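Local structure of N-acetylneuraminate lyase (Fusobacterium nucleatum subsp. nucleatum ATCC 25586, 5ZKA) at residues 119-124 / 156-161. The protein is an N-acetylneuraminate lyase, a TIM-barrel enzyme of the dihydrodipicolinate synthetase family. Numbering follows the deposited sequence.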
loop_
_atom_site.group_PDB
_atom_site.type_symbol
_atom_site.label_atom_id
_atom_site.label_comp_id
_atom_site.label_asym_id
_atom_site.label_seq_id
_atom_site.Cartn_x
_atom_site.Cartn_y
_atom_site.Cartn_z
ATOM N N ALA A 119 6.272 -7.656 20.969
ATOM C CA ALA A 119 7.545 -8.339 20.763
ATOM C C ALA A 119 7.800 -8.471 19.272
ATOM O O ALA A 119 6.981 -9.054 18.555
ATOM C CB ALA A 119 7.554 -9.715 21.434
ATOM N N VAL A 120 8.943 -7.950 18.817
ATOM C CA VAL A 120 9.318 -8.119 17.419
ATOM C C VAL A 120 9.501 -9.609 17.120
ATOM O O VAL A 120 9.858 -10.403 17.998
ATOM C CB VAL A 120 10.595 -7.321 17.107
ATOM C CG1 VAL A 120 11.751 -7.788 17.992
ATOM C CG2 VAL A 120 10.950 -7.413 15.616
ATOM N N THR A 121 9.232 -10.002 15.875
ATOM C CA THR A 121 9.538 -11.371 15.489
ATOM C C THR A 121 11.023 -11.642 15.729
ATOM O O THR A 121 11.864 -10.783 15.444
ATOM C CB THR A 121 9.183 -11.620 14.019
ATOM O OG1 THR A 121 9.878 -10.682 13.187
ATOM C CG2 THR A 121 7.676 -11.465 13.798
ATOM N N PRO A 122 11.387 -12.799 16.285
ATOM C CA PRO A 122 12.816 -13.081 16.474
ATOM C C PRO A 122 13.511 -13.094 15.118
ATOM O O PRO A 122 12.950 -13.550 14.122
ATOM C CB PRO A 122 12.830 -14.462 17.148
ATOM C CG PRO A 122 11.533 -15.069 16.796
ATOM C CD PRO A 122 10.541 -13.944 16.662
ATOM N N PHE A 123 14.725 -12.550 15.076
ATOM C CA PHE A 123 15.382 -12.238 13.810
ATOM C C PHE A 123 16.850 -12.655 13.903
ATOM O O PHE A 123 17.274 -13.283 14.877
ATOM C CB PHE A 123 15.195 -10.746 13.478
ATOM C CG PHE A 123 15.690 -9.812 14.556
ATOM C CD1 PHE A 123 14.859 -9.419 15.595
ATOM C CD2 PHE A 123 16.984 -9.316 14.514
ATOM C CE1 PHE A 123 15.313 -8.557 16.587
ATOM C CE2 PHE A 123 17.445 -8.447 15.496
ATOM C CZ PHE A 123 16.609 -8.078 16.537
ATOM N N TYR A 124 17.614 -12.286 12.865
ATOM C CA TYR A 124 18.992 -12.689 12.588
ATOM C C TYR A 124 19.025 -14.157 12.171
ATOM O O TYR A 124 19.206 -14.454 10.983
ATOM C CB TYR A 124 19.940 -12.427 13.764
ATOM C CG TYR A 124 21.395 -12.672 13.400
ATOM C CD1 TYR A 124 22.125 -11.736 12.659
ATOM C CD2 TYR A 124 22.026 -13.850 13.764
ATOM C CE1 TYR A 124 23.458 -11.970 12.314
ATOM C CE2 TYR A 124 23.353 -14.100 13.417
ATOM C CZ TYR A 124 24.062 -13.162 12.694
ATOM O OH TYR A 124 25.374 -13.430 12.364
ATOM N N THR A 156 13.522 -7.107 9.744
ATOM C CA THR A 156 13.784 -8.486 10.161
ATOM C C THR A 156 13.871 -9.465 9.000
ATOM O O THR A 156 14.458 -10.544 9.157
ATOM C CB THR A 156 12.687 -9.000 11.103
ATOM O OG1 THR A 156 11.447 -9.070 10.385
ATOM C CG2 THR A 156 12.528 -8.107 12.327
ATOM N N GLY A 157 13.271 -9.136 7.857
ATOM C CA GLY A 157 13.147 -10.099 6.779
ATOM C C GLY A 157 12.132 -11.196 7.009
ATOM O O GLY A 157 12.097 -12.156 6.229
ATOM N N VAL A 158 11.298 -11.089 8.044
ATOM C CA VAL A 158 10.336 -12.131 8.399
ATOM C C VAL A 158 8.985 -11.746 7.804
ATOM O O VAL A 158 8.362 -10.772 8.242
ATOM C CB VAL A 158 10.238 -12.325 9.920
ATOM C CG1 VAL A 158 9.056 -13.220 10.267
ATOM C CG2 VAL A 158 11.546 -12.899 10.479
ATOM N N ASN A 159 8.525 -12.512 6.814
ATOM C CA ASN A 159 7.270 -12.249 6.114
ATOM C C ASN A 159 6.228 -13.271 6.554
ATOM O O ASN A 159 6.372 -14.469 6.281
ATOM C CB ASN A 159 7.476 -12.290 4.598
ATOM C CG ASN A 159 8.276 -11.098 4.096
ATOM O OD1 ASN A 159 9.432 -11.233 3.688
ATOM N ND2 ASN A 159 7.663 -9.918 4.135
ATOM N N MET A 160 5.176 -12.793 7.214
ATOM C CA MET A 160 4.183 -13.648 7.851
ATOM C C MET A 160 2.942 -13.756 6.971
ATOM O O MET A 160 2.413 -12.737 6.511
ATOM C CB MET A 160 3.805 -13.089 9.224
ATOM C CG MET A 160 2.966 -14.019 10.068
ATOM S SD MET A 160 3.591 -14.062 11.765
ATOM C CE MET A 160 5.236 -14.689 11.490
ATOM N N SER A 161 2.486 -14.986 6.751
ATOM C CA SER A 161 1.328 -15.283 5.923
ATOM C C SER A 161 0.029 -15.097 6.703
ATOM O O SER A 161 0.010 -15.023 7.934
ATOM C CB SER A 161 1.404 -16.712 5.394
ATOM O OG SER A 161 0.739 -17.608 6.270
HETATM O O HOH W 1 8.823 -9.163 11.432
HETATM O O HOH W 2 16.883 -10.898 10.471
#
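Phe123 and Thr156 bring the two backbones to 5.5 Å between their CA atoms, and Thr121 and Val158 sit opposite one another farther along, where the chain has just left strand 117-120 and helix 153-156 has ended. Thr156 supplies the centre of the contact. With CG2 anti to its carbonyl carbon, its methyl reaches Val120 CG2 at 3.7 Å, while its CB lies 3.9 Å from Phe123 CB. The bond from CA to CB of Phe123 points toward 156-161 but the ring turns off, leaving Thr156 CG2 oblique to it and Thr121 O in plane at its edge. The side chains of Val158 and Thr121 run past each other in opposite directions, Val158 CB 3.7 Å from Thr121 OG1, and Ile132 of helix 129-143 also touches Val158. The two threonine side chains cross at about a right angle, and their OG1 atoms, 3.6 Å apart, are joined through a water 2.5 Å from Thr121 OG1 and 2.8 Å from Thr156 OG1. In Thr156, chi1 of 65° sets OG1 between the backbone N and the carbonyl carbon, where it accepts from Val158 N at 158°, closing an ST turn around Gly157, and is also hydrogen-bonded to Ile152 O. A second water accepts from Tyr124 N and donates to Thr156 O. With no direct hydrogen bond between the segments, the end of strand 117-120 and its following loop meet the 153-156 to 162-169 connection through van der Waals packing, and the two waters probably carry their polar link.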